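Local coordinates for tube-forming protein in Mycobacterial Envelpe, TiME (Mycolicibacterium smegmatis, PDB 7CU9), which probably forms a secretion tube across the mycobacterial outer envelope through which proteins could be transported, at residues S9-P14 with Q84-F89; S30-P35 with A64-A69; H122-T127 with K142-T147. One frame throughout, in Å; residues are numbered along the deposited sequence. Where two conformers were deposited one is given.

How the interactions relate
All three contacts involve one antiparallel sheet. Interactions 1 and 2 are neighbours, with centres about 7 Å apart: their strands 77-89 and 63-72 pair directly, Val86 N lying 2.8 Å from Gly67 O in a probable hydrogen bond. Interaction 3 lies about 27 Å, centre to centre, from interaction 1, on the opposite side of the chain's centre. Interaction 1 is the buried one, and there a glutamine amide bonds a loop backbone to the sheet beside small apolar groups. Interactions 2 and 3 are partly buried and pair strands directly: in the former, aromatic rings pack on glycine and proline, whereas the hairpin of the latter sandwiches a tryptophan between a lysine and a glutamate, with waters bridging polar groups of the two strands.

Interaction 1: S9-P14 with Q84-F89; sequences SYAVMP and QAVGVF
Gln84 OE1 accepts a hydrogen bond from Met13 N at 2.8 Å, while the other half of the same amide, Gln84 NE2, donates to Met13 O at 2.9 Å. Both bonds are fairly straight and both lie in the plane of the accepting carbonyl, on a lone pair; Met13 O is moreover close to the amide plane of Gln84. One side-chain amide thus reads the NH and CO of a single residue as a neighbouring strand would, and with both ends engaged its rotation about chi3 is fixed. The chain that carries it runs extended beyond CG (chi2 170°), long enough to span the gap from strand to loop. The Met13 side chain crosses that of Gln84 at about a right angle, Met13 CB standing 3.6 Å from Gln84 OE1. In the fold, this couples the loop between helices 8-11 and 15-22 to strand 77-89 of the antiparallel sheet, with Leu180 and Met184 of helix 174-185 packing against Gln84. Two residues along the strand the contact turns apolar: Ala11 CB faces the fork of Val86, 4.1 Å from Val86 CG2, and Val86 CG2 also meets Val12 CG2 at 4.3 Å. Val12 CG1 lies 4.0 Å from Gln84 NE2.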
loop_
_atom_site.group_PDB
_atom_site.type_symbol
_atom_site.label_atom_id
_atom_site.label_comp_id
_atom_site.label_asym_id
_atom_site.label_seq_id
_atom_site.Cartn_x
_atom_site.Cartn_y
_atom_site.Cartn_z
ATOM N N SER B 9 16.387 -19.240 -9.717
ATOM C CA SER B 9 16.161 -19.999 -8.456
ATOM C C SER B 9 16.093 -19.069 -7.235
ATOM O O SER B 9 15.627 -19.538 -6.178
ATOM C CB SER B 9 17.210 -21.066 -8.252
ATOM O OG SER B 9 17.055 -22.126 -9.189
ATOM N N TYR B 10 16.566 -17.819 -7.331
ATOM C CA TYR B 10 16.525 -16.868 -6.186
ATOM C C TYR B 10 16.225 -15.426 -6.621
ATOM O O TYR B 10 16.348 -14.540 -5.756
ATOM C CB TYR B 10 17.811 -16.974 -5.361
ATOM C CG TYR B 10 19.101 -16.834 -6.128
ATOM C CD1 TYR B 10 19.725 -17.933 -6.693
ATOM C CD2 TYR B 10 19.721 -15.603 -6.262
ATOM C CE1 TYR B 10 20.918 -17.812 -7.385
ATOM C CE2 TYR B 10 20.914 -15.463 -6.950
ATOM C CZ TYR B 10 21.517 -16.572 -7.514
ATOM O OH TYR B 10 22.693 -16.441 -8.196
ATOM N N ALA B 11 15.790 -15.187 -7.865
ATOM C CA ALA B 11 15.397 -13.840 -8.344
ATOM C C ALA B 11 13.916 -13.559 -8.040
ATOM O O ALA B 11 13.510 -12.388 -8.108
ATOM C CB ALA B 11 15.689 -13.698 -9.818
ATOM N N VAL B 12 13.132 -14.587 -7.727
ATOM C CA VAL B 12 11.675 -14.443 -7.431
ATOM C C VAL B 12 11.515 -14.280 -5.920
ATOM O O VAL B 12 11.867 -15.221 -5.184
ATOM C CB VAL B 12 10.867 -15.636 -7.971
ATOM C CG1 VAL B 12 9.387 -15.507 -7.640
ATOM C CG2 VAL B 12 11.069 -15.824 -9.463
ATOM N N MET B 13 11.027 -13.120 -5.478
ATOM C CA MET B 13 10.879 -12.797 -4.037
ATOM C C MET B 13 9.753 -13.646 -3.456
ATOM O O MET B 13 8.663 -13.714 -4.023
ATOM C CB MET B 13 10.574 -11.311 -3.827
ATOM C CG MET B 13 11.685 -10.381 -4.283
ATOM S SD MET B 13 13.263 -10.681 -3.436
ATOM C CE MET B 13 14.132 -11.652 -4.665
ATOM N N PRO B 14 9.991 -14.336 -2.319
ATOM C CA PRO B 14 8.946 -15.120 -1.666
ATOM C C PRO B 14 7.925 -14.215 -0.962
ATOM O O PRO B 14 8.187 -13.033 -0.817
ATOM C CB PRO B 14 9.741 -15.979 -0.673
ATOM C CG PRO B 14 10.917 -15.113 -0.310
ATOM C CD PRO B 14 11.270 -14.387 -1.594
ATOM N N GLN B 84 5.400 -11.950 -10.308
ATOM C CA GLN B 84 6.796 -11.807 -10.776
ATOM C C GLN B 84 7.058 -12.836 -11.871
ATOM O O GLN B 84 6.540 -13.963 -11.767
ATOM C CB GLN B 84 7.760 -12.073 -9.629
ATOM C CG GLN B 84 7.647 -11.083 -8.490
ATOM C CD GLN B 84 8.454 -11.584 -7.323
ATOM O OE1 GLN B 84 9.682 -11.540 -7.326
ATOM N NE2 GLN B 84 7.762 -12.122 -6.332
ATOM N N ALA B 85 7.853 -12.468 -12.870
ATOM C CA ALA B 85 8.333 -13.398 -13.912
ATOM C C ALA B 85 9.767 -13.018 -14.255
ATOM O O ALA B 85 10.034 -11.824 -14.442
ATOM C CB ALA B 85 7.441 -13.356 -15.126
ATOM N N VAL B 86 10.655 -14.000 -14.303
ATOM C CA VAL B 86 12.087 -13.778 -14.635
ATOM C C VAL B 86 12.477 -14.800 -15.693
ATOM O O VAL B 86 12.324 -16.006 -15.445
ATOM C CB VAL B 86 12.997 -13.877 -13.399
ATOM C CG1 VAL B 86 14.449 -13.626 -13.766
ATOM C CG2 VAL B 86 12.550 -12.930 -12.297
ATOM N N GLY B 87 12.977 -14.315 -16.822
ATOM C CA GLY B 87 13.514 -15.151 -17.905
ATOM C C GLY B 87 14.975 -14.849 -18.133
ATOM O O GLY B 87 15.324 -13.670 -18.316
ATOM N N VAL B 88 15.817 -15.880 -18.135
ATOM C CA VAL B 88 17.252 -15.749 -18.502
ATOM C C VAL B 88 17.412 -16.318 -19.904
ATOM O O VAL B 88 17.008 -17.477 -20.127
ATOM C CB VAL B 88 18.181 -16.454 -17.503
ATOM C CG1 VAL B 88 19.639 -16.329 -17.925
ATOM C CG2 VAL B 88 17.974 -15.941 -16.090
ATOM N N PHE B 89 17.968 -15.525 -20.809
ATOM C CA PHE B 89 18.195 -15.913 -22.217
ATOM C C PHE B 89 19.677 -16.210 -22.435
ATOM O O PHE B 89 20.523 -15.713 -21.691
ATOM C CB PHE B 89 17.681 -14.815 -23.141
ATOM C CG PHE B 89 16.187 -14.640 -23.052
ATOM C CD1 PHE B 89 15.626 -13.874 -22.042
ATOM C CD2 PHE B 89 15.342 -15.275 -23.951
ATOM C CE1 PHE B 89 14.252 -13.725 -21.951
ATOM C CE2 PHE B 89 13.966 -15.127 -23.857
ATOM C CZ PHE B 89 13.424 -14.350 -22.859
#

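Interaction 2: S30-P35 with A64-A69; sequences SEFTAP and ASFGGA
The Phe32 ring lies over the backbone of Gly68, with Gly68 CA 3.8 Å from the ring centroid in a CH-pi contact. Its chi1 of 52° sets CG between the backbone N and the carbonyl carbon, a crowded position that folds the ring across to the facing strand; glycine at 68 leaves the space the ring fills. An edge of the same ring meets Phe66, CE2 to CE2 at 3.8 Å. Phe66 takes the other course: CG anti to the backbone N (chi1 -178°) sends its ring out to Pro35, whose CG sits above the ring centre, 3.9 Å from the centroid and almost on its normal. Thr33 C approaches that ring at its edge, in plane, so the loop after strand 28-32 wraps around Phe66. The backbones form an antiparallel ladder, Phe32 and Gly68 making a hydrogen-bonded pair: Phe32 N to Gly68 O is 3.0 Å and Gly68 N to Phe32 O is 2.9 Å. Glu31 and Ala69 form the adjoining non-hydrogen-bonded pair. Strand 28-32 is outermost in the chain's sheet, and strand 63-72 separates it from strand 77-89, while Phe58 of helix 55-58 packs edge-to-face with Phe66 and also touches Pro35.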
loop_
_atom_site.group_PDB
_atom_site.type_symbol
_atom_site.label_atom_id
_atom_site.label_comp_id
_atom_site.label_asym_id
_atom_site.label_seq_id
_atom_site.Cartn_x
_atom_site.Cartn_y
_atom_site.Cartn_z
ATOM N N SER B 30 1.873 -19.018 -5.077
ATOM C CA SER B 30 1.979 -20.154 -6.019
ATOM C C SER B 30 3.128 -19.862 -6.983
ATOM O O SER B 30 3.044 -18.858 -7.707
ATOM C CB SER B 30 0.687 -20.368 -6.749
ATOM O OG SER B 30 0.800 -21.458 -7.650
ATOM N N GLU B 31 4.170 -20.691 -6.959
ATOM C CA GLU B 31 5.349 -20.556 -7.850
ATOM C C GLU B 31 5.045 -21.266 -9.169
ATOM O O GLU B 31 4.254 -22.227 -9.157
ATOM C CB GLU B 31 6.593 -21.147 -7.188
ATOM C CG GLU B 31 7.014 -20.416 -5.926
ATOM C CD GLU B 31 8.228 -21.005 -5.230
ATOM O OE1 GLU B 31 8.795 -21.988 -5.754
ATOM O OE2 GLU B 31 8.607 -20.479 -4.169
ATOM N N PHE B 32 5.634 -20.801 -10.273
ATOM C CA PHE B 32 5.542 -21.462 -11.597
ATOM C C PHE B 32 6.917 -21.437 -12.273
ATOM O O PHE B 32 7.757 -20.573 -11.964
ATOM C CB PHE B 32 4.431 -20.837 -12.447
ATOM C CG PHE B 32 4.472 -19.337 -12.606
ATOM C CD1 PHE B 32 3.865 -18.504 -11.680
ATOM C CD2 PHE B 32 5.062 -18.763 -13.719
ATOM C CE1 PHE B 32 3.889 -17.129 -11.843
ATOM C CE2 PHE B 32 5.092 -17.386 -13.879
ATOM C CZ PHE B 32 4.494 -16.571 -12.946
ATOM N N THR B 33 7.154 -22.422 -13.137
ATOM C CA THR B 33 8.468 -22.687 -13.777
ATOM C C THR B 33 8.348 -22.619 -15.301
ATOM O O THR B 33 9.338 -22.923 -15.986
ATOM C CB THR B 33 9.000 -24.047 -13.316
ATOM O OG1 THR B 33 8.015 -25.002 -13.711
ATOM C CG2 THR B 33 9.238 -24.099 -11.824
ATOM N N ALA B 34 7.183 -22.230 -15.819
ATOM C CA ALA B 34 6.942 -22.086 -17.267
ATOM C C ALA B 34 6.036 -20.885 -17.494
ATOM O O ALA B 34 5.127 -20.639 -16.705
ATOM C CB ALA B 34 6.325 -23.343 -17.826
ATOM N N PRO B 35 6.260 -20.119 -18.580
ATOM C CA PRO B 35 5.328 -19.066 -18.961
ATOM C C PRO B 35 3.931 -19.662 -19.178
ATOM O O PRO B 35 3.824 -20.808 -19.595
ATOM C CB PRO B 35 5.889 -18.513 -20.277
ATOM C CG PRO B 35 7.344 -18.929 -20.284
ATOM C CD PRO B 35 7.392 -20.232 -19.509
ATOM N N ALA B 64 16.822 -19.784 -21.603
ATOM C CA ALA B 64 17.653 -20.742 -20.834
ATOM C C ALA B 64 16.914 -21.187 -19.572
ATOM O O ALA B 64 16.919 -22.385 -19.264
ATOM C CB ALA B 64 18.986 -20.124 -20.516
ATOM N N SER B 65 16.286 -20.258 -18.858
ATOM C CA SER B 65 15.583 -20.573 -17.595
ATOM C C SER B 65 14.473 -19.557 -17.361
ATOM O O SER B 65 14.511 -18.457 -17.942
ATOM C CB SER B 65 16.531 -20.627 -16.436
ATOM O OG SER B 65 17.137 -19.366 -16.227
ATOM N N PHE B 66 13.511 -19.955 -16.547
ATOM C CA PHE B 66 12.303 -19.145 -16.287
ATOM C C PHE B 66 11.705 -19.547 -14.950
ATOM O O PHE B 66 11.629 -20.735 -14.639
ATOM C CB PHE B 66 11.289 -19.317 -17.414
ATOM C CG PHE B 66 10.057 -18.476 -17.222
ATOM C CD1 PHE B 66 10.007 -17.174 -17.692
ATOM C CD2 PHE B 66 8.981 -18.967 -16.504
ATOM C CE1 PHE B 66 8.882 -16.395 -17.476
ATOM C CE2 PHE B 66 7.856 -18.188 -16.292
ATOM C CZ PHE B 66 7.808 -16.904 -16.784
ATOM N N GLY B 67 11.294 -18.549 -14.187
ATOM C CA GLY B 67 10.572 -18.757 -12.929
ATOM C C GLY B 67 9.696 -17.571 -12.619
ATOM O O GLY B 67 10.009 -16.450 -13.062
ATOM N N GLY B 68 8.650 -17.805 -11.847
ATOM C CA GLY B 68 7.776 -16.717 -11.397
ATOM C C GLY B 68 6.995 -17.124 -10.178
ATOM O O GLY B 68 7.129 -18.278 -9.715
ATOM N N ALA B 69 6.199 -16.203 -9.664
ATOM C CA ALA B 69 5.253 -16.498 -8.575
ATOM C C ALA B 69 4.106 -15.502 -8.638
ATOM O O ALA B 69 4.292 -14.376 -9.137
ATOM C CB ALA B 69 5.954 -16.458 -7.245
#

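Interaction 3: H122-T127 with K142-T147; sequences HTEVWT and KQEAGT
Lys142 places CG between its backbone N and carbonyl carbon (chi1 62°), then runs extended so that the chain from CG to NZ lies along one face of the Trp126 indole. Lys142 CE stands 3.8 Å from the centroid of the six-membered ring, and NZ is over the five-membered ring at 4.0 Å, a cation-pi contact; Lys142 NZ also donates to Ala50 O. Over the opposite face comes Glu144, whose CB makes a CH-pi contact with the six-membered ring and whose carboxylate is turned nearly parallel to the indole (14° between planes). The ring is thus clamped between two side chains of the partner strand. Trp126 NE1 donates to Glu124 OE1 at 3.0 Å; the acceptor lies in the ring plane, whereas the N-H comes in from above the carboxylate plane. These residues belong to the beta hairpin of strands 123-129 and 137-144, where Trp126 and Glu144 form a non-hydrogen-bonded pair. Reciprocal backbone bonds join Thr127 and Gln143, Thr127 N reaching Gln143 O at 2.8 Å. Ala145 N, already within the type II turn from Glu144 to Thr147, donates to Val125 O at 2.9 Å. The Glu124 and Glu144 carboxylates approach to 4.2 Å between their OE2 atoms, a likely repulsion that a water donating to Glu124 OE2 and Glu144 OE1 would ease.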
loop_
_atom_site.group_PDB
_atom_site.type_symbol
_atom_site.label_atom_id
_atom_site.label_comp_id
_atom_site.label_asym_id
_atom_site.label_seq_id
_atom_site.Cartn_x
_atom_site.Cartn_y
_atom_site.Cartn_z
ATOM N N HIS B 122 -14.795 -16.429 -15.672
ATOM C CA HIS B 122 -15.126 -15.033 -15.286
ATOM C C HIS B 122 -14.690 -14.085 -16.410
ATOM O O HIS B 122 -13.777 -14.448 -17.178
ATOM C CB HIS B 122 -14.482 -14.667 -13.943
ATOM C CG HIS B 122 -15.060 -15.399 -12.779
ATOM N ND1 HIS B 122 -15.006 -16.777 -12.671
ATOM C CD2 HIS B 122 -15.698 -14.955 -11.673
ATOM C CE1 HIS B 122 -15.589 -17.149 -11.548
ATOM N NE2 HIS B 122 -16.020 -16.049 -10.917
ATOM N N THR B 123 -15.350 -12.931 -16.513
ATOM C CA THR B 123 -14.967 -11.809 -17.409
ATOM C C THR B 123 -14.627 -10.598 -16.541
ATOM O O THR B 123 -15.378 -10.330 -15.587
ATOM C CB THR B 123 -16.074 -11.475 -18.415
ATOM O OG1 THR B 123 -16.385 -12.670 -19.130
ATOM C CG2 THR B 123 -15.674 -10.388 -19.389
ATOM N N GLU B 124 -13.525 -9.915 -16.853
ATOM C CA GLU B 124 -13.127 -8.640 -16.206
ATOM C C GLU B 124 -12.949 -7.590 -17.300
ATOM O O GLU B 124 -12.552 -7.961 -18.415
ATOM C CB GLU B 124 -11.832 -8.808 -15.416
ATOM C CG GLU B 124 -11.948 -9.778 -14.256
ATOM C CD GLU B 124 -10.640 -10.050 -13.535
ATOM O OE1 GLU B 124 -9.569 -9.753 -14.111
ATOM O OE2 GLU B 124 -10.694 -10.574 -12.405
ATOM N N VAL B 125 -13.258 -6.332 -16.997
ATOM C CA VAL B 125 -13.057 -5.197 -17.939
ATOM C C VAL B 125 -11.951 -4.320 -17.359
ATOM O O VAL B 125 -12.062 -3.931 -16.181
ATOM C CB VAL B 125 -14.360 -4.414 -18.172
ATOM C CG1 VAL B 125 -14.136 -3.198 -19.056
ATOM C CG2 VAL B 125 -15.437 -5.318 -18.748
ATOM N N TRP B 126 -10.903 -4.080 -18.147
ATOM C CA TRP B 126 -9.702 -3.325 -17.715
ATOM C C TRP B 126 -9.458 -2.155 -18.661
ATOM O O TRP B 126 -9.605 -2.335 -19.884
ATOM C CB TRP B 126 -8.478 -4.243 -17.649
ATOM C CG TRP B 126 -8.551 -5.261 -16.557
ATOM C CD1 TRP B 126 -9.076 -6.516 -16.645
ATOM C CD2 TRP B 126 -8.090 -5.111 -15.203
ATOM N NE1 TRP B 126 -8.960 -7.161 -15.444
ATOM C CE2 TRP B 126 -8.362 -6.325 -14.539
ATOM C CE3 TRP B 126 -7.464 -4.083 -14.490
ATOM C CZ2 TRP B 126 -8.029 -6.533 -13.201
ATOM C CZ3 TRP B 126 -7.142 -4.285 -13.167
ATOM C CH2 TRP B 126 -7.420 -5.495 -12.533
ATOM N N THR B 127 -9.069 -1.018 -18.090
ATOM C CA THR B 127 -8.651 0.207 -18.813
ATOM C C THR B 127 -7.133 0.341 -18.699
ATOM O O THR B 127 -6.617 0.388 -17.558
ATOM C CB THR B 127 -9.360 1.444 -18.260
ATOM O OG1 THR B 127 -10.758 1.211 -18.438
ATOM C CG2 THR B 127 -8.929 2.716 -18.952
ATOM N N LYS B 142 -3.150 -0.999 -15.493
ATOM C CA LYS B 142 -4.533 -1.371 -15.873
ATOM C C LYS B 142 -5.428 -1.137 -14.660
ATOM O O LYS B 142 -5.006 -1.405 -13.526
ATOM C CB LYS B 142 -4.602 -2.784 -16.459
ATOM C CG LYS B 142 -4.182 -3.918 -15.542
ATOM C CD LYS B 142 -4.506 -5.294 -16.110
ATOM C CE LYS B 142 -4.347 -6.391 -15.079
ATOM N NZ LYS B 142 -4.891 -7.680 -15.559
ATOM N N GLN B 143 -6.610 -0.587 -14.910
ATOM C CA GLN B 143 -7.607 -0.276 -13.861
ATOM C C GLN B 143 -8.864 -1.089 -14.148
ATOM O O GLN B 143 -9.324 -1.079 -15.307
ATOM C CB GLN B 143 -7.931 1.212 -13.843
ATOM C CG GLN B 143 -8.970 1.566 -12.791
ATOM C CD GLN B 143 -8.954 3.023 -12.410
ATOM O OE1 GLN B 143 -8.247 3.839 -12.998
ATOM N NE2 GLN B 143 -9.738 3.359 -11.399
ATOM N N GLU B 144 -9.395 -1.771 -13.135
ATOM C CA GLU B 144 -10.618 -2.591 -13.306
ATOM C C GLU B 144 -11.819 -1.644 -13.334
ATOM O O GLU B 144 -11.940 -0.803 -12.420
ATOM C CB GLU B 144 -10.727 -3.657 -12.220
ATOM C CG GLU B 144 -11.854 -4.636 -12.483
ATOM C CD GLU B 144 -11.851 -5.875 -11.609
ATOM O OE1 GLU B 144 -11.188 -5.859 -10.558
ATOM O OE2 GLU B 144 -12.514 -6.859 -11.992
ATOM N N ALA B 145 -12.646 -1.755 -14.373
ATOM C CA ALA B 145 -13.797 -0.860 -14.629
ATOM C C ALA B 145 -14.700 -0.817 -13.392
ATOM O O ALA B 145 -14.991 -1.894 -12.828
ATOM C CB ALA B 145 -14.550 -1.326 -15.851
ATOM N N GLY B 146 -15.093 0.392 -12.979
ATOM C CA GLY B 146 -16.028 0.634 -11.862
ATOM C C GLY B 146 -15.395 0.421 -10.497
ATOM O O GLY B 146 -16.149 0.353 -9.505
ATOM N N THR B 147 -14.063 0.321 -10.420
ATOM C CA THR B 147 -13.320 0.101 -9.150
ATOM C C THR B 147 -12.135 1.064 -9.074
ATOM O O THR B 147 -11.794 1.675 -10.103
ATOM C CB THR B 147 -12.807 -1.338 -9.014
ATOM O OG1 THR B 147 -11.590 -1.436 -9.757
ATOM C CG2 THR B 147 -13.793 -2.383 -9.491
HETATM O O HOH W 1 -6.900 -9.985 -14.188
HETATM O O HOH W 2 -9.634 -8.376 -10.203
HETATM O O HOH W 3 -14.283 -6.277 -14.218
HETATM O O HOH W 4 -11.554 0.387 -16.258
#